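4-hydroxy-3-methylbut-2-enyl diphosphate reductase (Aquifex aeolicus, PDB 3DNF) catalyses the last step of the non-mevalonate isoprenoid pathway, reducing HMBPP to a mixture of isopentenyl and dimethylallyl diphosphate at an iron-sulfur cluster. Local coordinates at residues A23-S26 with L27-S30; V47-L50 with K51-V55; Q273-S276 with R277-I281. One frame throughout, in Å; residues are numbered along the deposited sequence. Where two conformers were deposited one is given.

Contact 1 (A23-S26 with L27-S30); sequences AEES and LKES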
ATOM      1  N   ALA B  23     -36.174  -9.138   6.547  1.00 27.23           N
ATOM      2  CA  ALA B  23     -37.343  -8.440   5.998  1.00 28.32           C
ATOM      3  C   ALA B  23     -38.563  -9.362   6.091  1.00 29.53           C
ATOM      4  O   ALA B  23     -39.631  -8.967   6.571  1.00 30.32           O
ATOM      5  CB  ALA B  23     -37.065  -8.073   4.530  1.00 27.79           C
ATOM      6  N   GLU B  24     -38.384 -10.601   5.666  1.00 29.44           N
ATOM      7  CA  GLU B  24     -39.489 -11.554   5.685  1.00 30.72           C
ATOM      8  C   GLU B  24     -39.926 -11.804   7.126  1.00 29.89           C
ATOM      9  O   GLU B  24     -41.161 -11.814   7.441  1.00 31.64           O
ATOM     10  CB  GLU B  24     -39.083 -12.824   4.964  1.00 30.41           C
ATOM     11  CG  GLU B  24     -38.936 -12.660   3.430  1.00 31.75           C
ATOM     12  CD  GLU B  24     -38.269 -13.903   2.793  1.00 33.83           C
ATOM     13  OE1 GLU B  24     -37.766 -14.791   3.532  1.00 39.14           O
ATOM     14  OE2 GLU B  24     -38.195 -13.981   1.547  1.00 36.95           O
ATOM     15  N   GLU B  25     -38.951 -11.983   8.007  1.00 29.79           N
ATOM     16  CA  GLU B  25     -39.281 -12.302   9.407  0.50 30.20           C
ATOM     17  C   GLU B  25     -39.986 -11.149  10.132  1.00 30.23           C
ATOM     18  O   GLU B  25     -40.807 -11.401  11.036  1.00 29.62           O
ATOM     19  CB  GLU B  25     -38.067 -12.820  10.190  0.50 30.66           C
ATOM     20  CG  GLU B  25     -37.703 -14.284   9.860  0.50 33.52           C
ATOM     21  CD  GLU B  25     -38.066 -15.312  10.954  0.50 37.05           C
ATOM     22  OE1 GLU B  25     -39.091 -15.164  11.663  0.50 38.81           O
ATOM     23  OE2 GLU B  25     -37.314 -16.309  11.082  0.50 40.03           O
ATOM     24  N   SER B  26     -39.702  -9.917   9.744  1.00 30.03           N
ATOM     25  CA  SER B  26     -40.326  -8.721  10.395  1.00 29.71           C
ATOM     26  C   SER B  26     -41.833  -8.664  10.249  1.00 29.51           C
ATOM     27  O   SER B  26     -42.509  -8.011  11.040  1.00 29.47           O
ATOM     28  CB  SER B  26     -39.746  -7.394   9.907  1.00 29.87           C
ATOM     29  OG  SER B  26     -40.087  -7.101   8.553  1.00 30.22           O
ATOM     30  N   LEU B  27     -42.380  -9.366   9.255  1.00 28.86           N
ATOM     31  CA  LEU B  27     -43.840  -9.422   9.075  1.00 28.04           C
ATOM     32  C   LEU B  27     -44.521 -10.011  10.324  1.00 28.60           C
ATOM     33  O   LEU B  27     -45.632  -9.635  10.598  1.00 29.41           O
ATOM     34  CB  LEU B  27     -44.172 -10.274   7.856  1.00 28.21           C
ATOM     35  CG  LEU B  27     -43.806  -9.579   6.526  1.00 26.52           C
ATOM     36  CD1 LEU B  27     -43.844 -10.724   5.462  1.00 31.36           C
ATOM     37  CD2 LEU B  27     -44.830  -8.542   6.200  1.00 25.30           C
ATOM     38  N   LYS B  28     -43.847 -10.918  11.041  1.00 29.48           N
ATOM     39  CA  LYS B  28     -44.388 -11.631  12.183  1.00 30.66           C
ATOM     40  C   LYS B  28     -44.361 -10.821  13.466  1.00 30.85           C
ATOM     41  O   LYS B  28     -44.856 -11.274  14.485  1.00 28.82           O
ATOM     42  CB  LYS B  28     -43.671 -12.974  12.385  1.00 30.85           C
ATOM     43  CG  LYS B  28     -44.082 -14.039  11.364  1.00 31.39           C
ATOM     44  CD  LYS B  28     -43.133 -15.227  11.327  1.00 32.41           C
ATOM     45  CE  LYS B  28     -43.698 -16.328  10.427  1.00 37.51           C
ATOM     46  NZ  LYS B  28     -42.645 -17.363  10.208  1.00 39.45           N
ATOM     47  N   GLU B  29     -43.790  -9.624  13.426  1.00 31.66           N
ATOM     48  CA  GLU B  29     -43.700  -8.761  14.624  1.00 34.38           C
ATOM     49  C   GLU B  29     -44.206  -7.347  14.325  1.00 33.54           C
ATOM     50  O   GLU B  29     -44.207  -6.476  15.204  1.00 33.98           O
ATOM     51  CB  GLU B  29     -42.239  -8.682  15.135  1.00 34.22           C
ATOM     52  CG  GLU B  29     -41.263  -8.143  14.070  1.00 38.38           C
ATOM     53  CD  GLU B  29     -39.788  -7.934  14.529  1.00 41.76           C
ATOM     54  OE1 GLU B  29     -39.565  -7.321  15.603  1.00 46.37           O
ATOM     55  OE2 GLU B  29     -38.853  -8.336  13.752  1.00 48.60           O
ATOM     56  N   SER B  30     -44.633  -7.103  13.089  1.00 32.29           N
ATOM     57  CA  SER B  30     -45.052  -5.780  12.674  1.00 31.79           C
ATOM     58  C   SER B  30     -46.557  -5.537  12.693  1.00 31.58           C
ATOM     59  O   SER B  30     -47.318  -6.079  11.869  1.00 32.29           O
ATOM     60  CB  SER B  30     -44.497  -5.485  11.270  1.00 30.68           C
ATOM     61  OG  SER B  30     -43.072  -5.408  11.343  1.00 35.26           O
TER
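S26 and S30 meet where helix 14-26 of this alpha/beta lobe runs out into the loop before strand 34-36, and the carbonyl of S26 is the hub of the turn. Its oxygen takes the hydroxyl of S30, S30 OG to S26 O 2.7 Å, and the amide of E29, E29 N to S26 O 3.2 Å. The two donors come from opposite faces of the carbonyl plane, neither of them in it, so one acceptor is gripped from both sides. The S30 hydroxyl is also hydrogen-bonded to T68 OG1, which ties the turn to strand 68-71.

The worked lesson is how a helix end finds donors once its four-residue pairing lapses. L27 N reaches E24 O at 3.3 Å and K28 N reaches E25 O at 3.1 Å, so with E29 three successive amides look back only three residues, the spacing of a 3-10 turn. The S26 hydroxyl instead bonds backward along the helix: with chi1 at 69° it hangs between its own N and carbonyl carbon and gives its proton to A23 O at 2.8 Å. Both serines therefore spend a hydroxyl on a main-chain oxygen, S26 on A23 and S30 on S26. S26 also rests on V34, I70 and I92 of the neighbouring strands, while the carboxylate of E24 pairs with R49 on helix 44-53. Across the turn, the side chain of E29 folds back over S26, its CG 3.3 Å from S26 O and its OE2 3.7 Å from S26 CA.

Contact 2 (V47-L50 with K51-V55); sequences VNRL and KNLGV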
ATOM      1  N   VAL B  47     -37.982  -7.860  -5.715  1.00 32.42           N
ATOM      2  CA  VAL B  47     -38.770  -6.800  -5.066  1.00 32.23           C
ATOM      3  C   VAL B  47     -40.264  -7.080  -5.193  1.00 32.39           C
ATOM      4  O   VAL B  47     -41.013  -6.938  -4.210  1.00 32.44           O
ATOM      5  CB  VAL B  47     -38.358  -5.409  -5.637  1.00 33.04           C
ATOM      6  CG1 VAL B  47     -39.261  -4.276  -5.139  1.00 33.09           C
ATOM      7  CG2 VAL B  47     -36.938  -5.159  -5.310  1.00 32.70           C
ATOM      8  N   ASN B  48     -40.703  -7.553  -6.365  1.00 32.34           N
ATOM      9  CA  ASN B  48     -42.111  -7.912  -6.550  1.00 32.16           C
ATOM     10  C   ASN B  48     -42.544  -9.068  -5.630  1.00 32.24           C
ATOM     11  O   ASN B  48     -43.640  -9.037  -5.061  1.00 30.69           O
ATOM     12  CB  ASN B  48     -42.403  -8.319  -7.990  1.00 32.74           C
ATOM     13  CG  ASN B  48     -43.848  -8.606  -8.213  1.00 34.57           C
ATOM     14  OD1 ASN B  48     -44.653  -7.687  -8.289  1.00 37.12           O
ATOM     15  ND2 ASN B  48     -44.203  -9.891  -8.353  1.00 35.12           N
ATOM     16  N   ARG B  49     -41.677 -10.084  -5.513  1.00 31.55           N
ATOM     17  CA  ARG B  49     -41.987 -11.255  -4.660  1.00 31.12           C
ATOM     18  C   ARG B  49     -42.210 -10.765  -3.235  1.00 30.39           C
ATOM     19  O   ARG B  49     -43.204 -11.116  -2.585  1.00 29.67           O
ATOM     20  CB  ARG B  49     -40.826 -12.257  -4.641  1.00 31.39           C
ATOM     21  CG  ARG B  49     -41.111 -13.493  -3.778  1.00 29.68           C
ATOM     22  CD  ARG B  49     -39.872 -14.407  -3.681  1.00 32.14           C
ATOM     23  NE  ARG B  49     -38.796 -13.779  -2.909  1.00 31.59           N
ATOM     24  CZ  ARG B  49     -38.768 -13.709  -1.573  1.00 32.62           C
ATOM     25  NH1 ARG B  49     -39.747 -14.276  -0.865  1.00 31.80           N
ATOM     26  NH2 ARG B  49     -37.759 -13.102  -0.968  1.00 31.51           N
ATOM     27  N   LEU B  50     -41.318  -9.886  -2.776  1.00 29.98           N
ATOM     28  CA  LEU B  50     -41.413  -9.409  -1.404  1.00 29.98           C
ATOM     29  C   LEU B  50     -42.639  -8.501  -1.263  1.00 30.47           C
ATOM     30  O   LEU B  50     -43.317  -8.546  -0.248  1.00 29.26           O
ATOM     31  CB  LEU B  50     -40.152  -8.634  -1.030  1.00 29.56           C
ATOM     32  CG  LEU B  50     -38.935  -9.496  -0.643  1.00 30.23           C
ATOM     33  CD1 LEU B  50     -37.658  -8.608  -0.730  1.00 31.16           C
ATOM     34  CD2 LEU B  50     -39.144 -10.114   0.789  1.00 33.93           C
ATOM     35  N   LYS B  51     -42.903  -7.671  -2.271  1.00 30.56           N
ATOM     36  CA  LYS B  51     -44.105  -6.819  -2.244  1.00 31.89           C
ATOM     37  C   LYS B  51     -45.388  -7.681  -2.067  1.00 32.07           C
ATOM     38  O   LYS B  51     -46.269  -7.371  -1.250  1.00 31.83           O
ATOM     39  CB  LYS B  51     -44.168  -5.952  -3.507  1.00 34.18           C
ATOM     40  CG  LYS B  51     -45.314  -4.940  -3.477  1.00 36.55           C
ATOM     41  CD  LYS B  51     -45.195  -3.954  -4.647  1.00 44.97           C
ATOM     42  CE  LYS B  51     -46.252  -2.825  -4.567  1.00 45.08           C
ATOM     43  NZ  LYS B  51     -47.671  -3.328  -4.519  1.00 50.22           N
ATOM     44  N   ASN B  52     -45.446  -8.787  -2.788  1.00 30.07           N
ATOM     45  CA  ASN B  52     -46.583  -9.733  -2.683  1.00 31.74           C
ATOM     46  C   ASN B  52     -46.728 -10.339  -1.269  1.00 31.41           C
ATOM     47  O   ASN B  52     -47.830 -10.676  -0.837  1.00 32.23           O
ATOM     48  CB  ASN B  52     -46.463 -10.792  -3.765  1.00 31.90           C
ATOM     49  CG  ASN B  52     -46.802 -10.233  -5.140  1.00 33.88           C
ATOM     50  OD1 ASN B  52     -47.483  -9.211  -5.241  1.00 37.11           O
ATOM     51  ND2 ASN B  52     -46.350 -10.889  -6.180  1.00 35.78           N
ATOM     52  N   LEU B  53     -45.622 -10.466  -0.548  1.00 30.87           N
ATOM     53  CA  LEU B  53     -45.660 -10.897   0.872  1.00 31.12           C
ATOM     54  C   LEU B  53     -46.078  -9.829   1.864  1.00 32.14           C
ATOM     55  O   LEU B  53     -46.380 -10.150   3.037  1.00 34.21           O
ATOM     56  CB  LEU B  53     -44.273 -11.395   1.318  1.00 32.15           C
ATOM     57  CG  LEU B  53     -43.673 -12.668   0.770  1.00 31.59           C
ATOM     58  CD1 LEU B  53     -42.271 -12.867   1.346  1.00 30.87           C
ATOM     59  CD2 LEU B  53     -44.585 -13.881   1.066  1.00 29.25           C
ATOM     60  N   GLY B  54     -46.042  -8.570   1.443  1.00 31.28           N
ATOM     61  CA  GLY B  54     -46.287  -7.426   2.323  1.00 31.24           C
ATOM     62  C   GLY B  54     -45.046  -6.609   2.730  1.00 30.19           C
ATOM     63  O   GLY B  54     -45.095  -5.811   3.679  1.00 30.26           O
ATOM     64  N   VAL B  55     -43.928  -6.851   2.066  1.00 30.39           N
ATOM     65  CA  VAL B  55     -42.699  -6.064   2.271  1.00 29.27           C
ATOM     66  C   VAL B  55     -42.539  -5.077   1.102  1.00 29.90           C
ATOM     67  O   VAL B  55     -42.204  -5.465  -0.000  1.00 30.80           O
ATOM     68  CB  VAL B  55     -41.466  -7.005   2.452  1.00 29.78           C
ATOM     69  CG1 VAL B  55     -40.191  -6.174   2.533  1.00 31.16           C
ATOM     70  CG2 VAL B  55     -41.647  -7.911   3.688  1.00 29.17           C
TER
HETATM   71  O   HOH W   1     -40.277  -5.242  -1.927  1.00 23.00           O
HETATM   72  O   HOH W   2     -46.921 -10.659  -9.031  1.00 43.19           O
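N52 lies one turn after N48 near the C-terminal end of helix 44-53, and its side chain shows how an asparagine can hug the turn before it. CB rests beside two main-chain oxygens, those of R49 and N48. CG, anti to its own carbonyl carbon (chi1 -73°), leans back over the preceding turn and comes within 3.4 Å of N48 O. OD1 stays farther from that oxygen, while ND2 crosses to the other amide, N52 ND2 to N48 ND2 3.2 Å. Two donors cannot bond each other, and the amide planes stand 82° apart; a water resolves the meeting by accepting from both nitrogens, 2.9 Å from N48 ND2 and from N52 ND2 alike.

The helix then ends in a Schellman motif. V55 N turns back to L50 O at 2.9 Å, and inside that loop G54 N bonds K51 O at 3.0 Å. G54 makes the reversal with a positive phi of 106°, a conformation in which a CB would collide with the preceding carbonyl oxygen. The reversal also lays V55 CB against L50 CB, 4.1 Å apart, as the chain turns toward strand 55-57, with V55 resting on V34 and T36 of strand 34-36. A second water donates to both V47 O and V55 O and so bridges the helix to the chain that leaves it.

On another flank R49 and L53 run side by side, the guanidinium NH1 3.6 Å from L53 CD1, while R49 NE forms a salt bridge with E46 and NH2 turns to E24. Within this beta-alpha-beta unit, then, main-chain bonds and leucine-valine packing fix the turn, water joins two amides that would otherwise only oppose each other, and the arginine's charge is probably well balanced by its two carboxylates.

Contact 3 (Q273-S276 with R277-I281); sequences QVKS and RIQEI
K275 and Q279 are brought together by first torsions that differ: K275 sends CG trans to its own N (chi1 176°) and is extended as far as CE, with a bend at its last torsion, whereas Q279 swings CG back beside its N (chi1 -81°) and over the preceding turn. The two chains cross at a slant, Q279 OE1 4.0 Å from K275 CG and Q279 NE2 4.1 Å from K275 CE. The same oxygen comes still nearer the backbone, Q279 OE1 to S276 CA 3.4 Å. Replacing Q279 by an alanine would probably strip this cover from the K275 methylenes and S276, leaving the lysine chain freer to swing.

On the buried side V274 and I278 lie alongside each other, CG1 of V274 3.9 Å from CD1 of I278, and both press on I214 and I260. Beneath the side chains ordinary helical pairing continues, as in I278 N to V274 O at 3.0 Å. Farther round the helix E280 OE2 sits over one face of the R277 guanidinium, R277 NH2 to E280 OE2 3.2 Å; no N-H points at the oxygen, so the bridge rests on charge. S276 adds a hydroxyl bond to the carbonyl of E272.

With V274 and I278 buried, S276 and E280 exposed, and K275 and Q279 at the margin, their chains on strands 3-6 and 257-262, this is the amphipathic pattern of a helix laid on a parallel sheet.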
ATOM      1  N   GLN B 273     -35.854 -22.169 -10.613  1.00 32.74           N
ATOM      2  CA  GLN B 273     -36.667 -22.092 -11.824  1.00 33.23           C
ATOM      3  C   GLN B 273     -35.859 -22.540 -13.034  1.00 33.42           C
ATOM      4  O   GLN B 273     -36.351 -23.292 -13.873  1.00 33.96           O
ATOM      5  CB  GLN B 273     -37.179 -20.671 -12.050  1.00 33.27           C
ATOM      6  CG  GLN B 273     -38.368 -20.288 -11.187  1.00 33.51           C
ATOM      7  CD  GLN B 273     -39.096 -19.057 -11.686  1.00 33.81           C
ATOM      8  OE1 GLN B 273     -40.233 -18.808 -11.294  1.00 34.70           O
ATOM      9  NE2 GLN B 273     -38.447 -18.273 -12.548  1.00 33.72           N
ATOM     10  N   VAL B 274     -34.614 -22.073 -13.102  1.00 33.73           N
ATOM     11  CA  VAL B 274     -33.690 -22.445 -14.167  1.00 34.18           C
ATOM     12  C   VAL B 274     -33.316 -23.940 -14.106  1.00 34.54           C
ATOM     13  O   VAL B 274     -33.381 -24.646 -15.122  1.00 34.43           O
ATOM     14  CB  VAL B 274     -32.442 -21.527 -14.161  1.00 33.89           C
ATOM     15  CG1 VAL B 274     -31.339 -22.067 -15.096  1.00 34.38           C
ATOM     16  CG2 VAL B 274     -32.847 -20.111 -14.555  1.00 33.84           C
ATOM     17  N   LYS B 275     -32.959 -24.410 -12.909  1.00 34.80           N
ATOM     18  CA  LYS B 275     -32.593 -25.805 -12.682  1.00 35.11           C
ATOM     19  C   LYS B 275     -33.691 -26.773 -13.119  1.00 35.41           C
ATOM     20  O   LYS B 275     -33.416 -27.740 -13.827  1.00 35.04           O
ATOM     21  CB  LYS B 275     -32.220 -26.044 -11.212  1.00 35.08           C
ATOM     22  CG  LYS B 275     -31.917 -27.497 -10.849  1.00 35.80           C
ATOM     23  CD  LYS B 275     -31.480 -27.608  -9.405  1.00 35.48           C
ATOM     24  CE  LYS B 275     -31.240 -29.047  -9.032  1.00 36.39           C
ATOM     25  NZ  LYS B 275     -30.083 -29.130  -8.106  1.00 37.46           N
ATOM     26  N   SER B 276     -34.930 -26.526 -12.705  1.00 35.59           N
ATOM     27  CA  SER B 276     -35.991 -27.477 -13.039  1.00 35.91           C
ATOM     28  C   SER B 276     -36.522 -27.337 -14.469  1.00 36.19           C
ATOM     29  O   SER B 276     -37.177 -28.249 -14.978  1.00 35.93           O
ATOM     30  CB  SER B 276     -37.116 -27.480 -11.997  1.00 35.85           C
ATOM     31  OG  SER B 276     -37.433 -26.181 -11.568  1.00 36.38           O
ATOM     32  N   ARG B 277     -36.230 -26.212 -15.120  1.00 36.75           N
ATOM     33  CA  ARG B 277     -36.509 -26.082 -16.555  1.00 37.16           C
ATOM     34  C   ARG B 277     -35.471 -26.875 -17.347  1.00 37.25           C
ATOM     35  O   ARG B 277     -35.807 -27.511 -18.349  1.00 37.31           O
ATOM     36  CB  ARG B 277     -36.603 -24.601 -16.990  1.00 37.28           C
ATOM     37  CG  ARG B 277     -36.593 -24.302 -18.512  1.00 37.22           C
ATOM     38  CD  ARG B 277     -37.265 -25.357 -19.402  1.00 39.42           C
ATOM     39  NE  ARG B 277     -38.627 -25.028 -19.806  1.00 39.59           N
ATOM     40  CZ  ARG B 277     -39.214 -25.489 -20.907  1.00 40.22           C
ATOM     41  NH1 ARG B 277     -38.561 -26.304 -21.732  1.00 39.18           N
ATOM     42  NH2 ARG B 277     -40.460 -25.131 -21.188  1.00 40.80           N
ATOM     43  N   ILE B 278     -34.221 -26.859 -16.884  1.00 37.35           N
ATOM     44  CA  ILE B 278     -33.166 -27.694 -17.483  1.00 37.52           C
ATOM     45  C   ILE B 278     -33.505 -29.182 -17.339  1.00 37.89           C
ATOM     46  O   ILE B 278     -33.340 -29.955 -18.287  1.00 37.66           O
ATOM     47  CB  ILE B 278     -31.760 -27.354 -16.916  1.00 37.44           C
ATOM     48  CG1 ILE B 278     -31.325 -25.963 -17.397  1.00 37.05           C
ATOM     49  CG2 ILE B 278     -30.729 -28.399 -17.324  1.00 37.13           C
ATOM     50  CD1 ILE B 278     -30.127 -25.387 -16.675  1.00 36.29           C
ATOM     51  N   GLN B 279     -34.010 -29.565 -16.166  1.00 38.31           N
ATOM     52  CA  GLN B 279     -34.502 -30.931 -15.931  1.00 38.76           C
ATOM     53  C   GLN B 279     -35.721 -31.288 -16.787  1.00 38.73           C
ATOM     54  O   GLN B 279     -35.946 -32.462 -17.087  1.00 38.73           O
ATOM     55  CB  GLN B 279     -34.814 -31.151 -14.448  1.00 39.04           C
ATOM     56  CG  GLN B 279     -33.584 -31.452 -13.605  1.00 40.01           C
ATOM     57  CD  GLN B 279     -33.798 -31.199 -12.124  1.00 41.71           C
ATOM     58  OE1 GLN B 279     -34.559 -30.312 -11.734  1.00 43.36           O
ATOM     59  NE2 GLN B 279     -33.116 -31.975 -11.287  1.00 42.40           N
ATOM     60  N   GLU B 280     -36.495 -30.271 -17.167  1.00 38.71           N
ATOM     61  CA  GLU B 280     -37.652 -30.427 -18.045  1.00 38.62           C
ATOM     62  C   GLU B 280     -37.230 -30.548 -19.513  1.00 38.51           C
ATOM     63  O   GLU B 280     -37.919 -31.186 -20.311  1.00 38.43           O
ATOM     64  CB  GLU B 280     -38.613 -29.248 -17.873  1.00 38.65           C
ATOM     65  CG  GLU B 280     -39.997 -29.487 -18.448  1.00 39.35           C
ATOM     66  CD  GLU B 280     -40.606 -28.238 -19.051  1.00 39.92           C
ATOM     67  OE1 GLU B 280     -40.989 -27.329 -18.287  1.00 39.65           O
ATOM     68  OE2 GLU B 280     -40.709 -28.174 -20.295  1.00 40.51           O
ATOM     69  N   ILE B 281     -36.107 -29.919 -19.857  1.00 38.42           N
ATOM     70  CA  ILE B 281     -35.502 -30.050 -21.187  1.00 38.40           C
ATOM     71  C   ILE B 281     -34.887 -31.447 -21.364  1.00 38.37           C
ATOM     72  O   ILE B 281     -35.000 -32.052 -22.437  1.00 38.36           O
ATOM     73  CB  ILE B 281     -34.464 -28.920 -21.458  1.00 38.45           C
ATOM     74  CG1 ILE B 281     -35.183 -27.582 -21.655  1.00 38.27           C
ATOM     75  CG2 ILE B 281     -33.591 -29.242 -22.679  1.00 38.37           C
ATOM     76  CD1 ILE B 281     -34.271 -26.377 -21.635  1.00 38.53           C
TER

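Read from the N terminus, the three contacts follow in series; each is local to one continuous stretch, so none nests in or crosses another and none closes a long loop. Contact 1 ends helix 14-26 and contact 2 ends helix 44-53, the helices being neighbours in one lobe, where the sheet holds strands 34-36 and 55-57. These two contacts touch, the E24-R49 bridge and the packing of E24 on L50 being the tie between the helices. Contact 3 stands apart, about 24 Å from contact 2 between centres, on the last helix, 268-281. Its residues K275 and Q279 lie against I6 and I4 of strand 3-6, bringing the two ends of the chain together in another lobe.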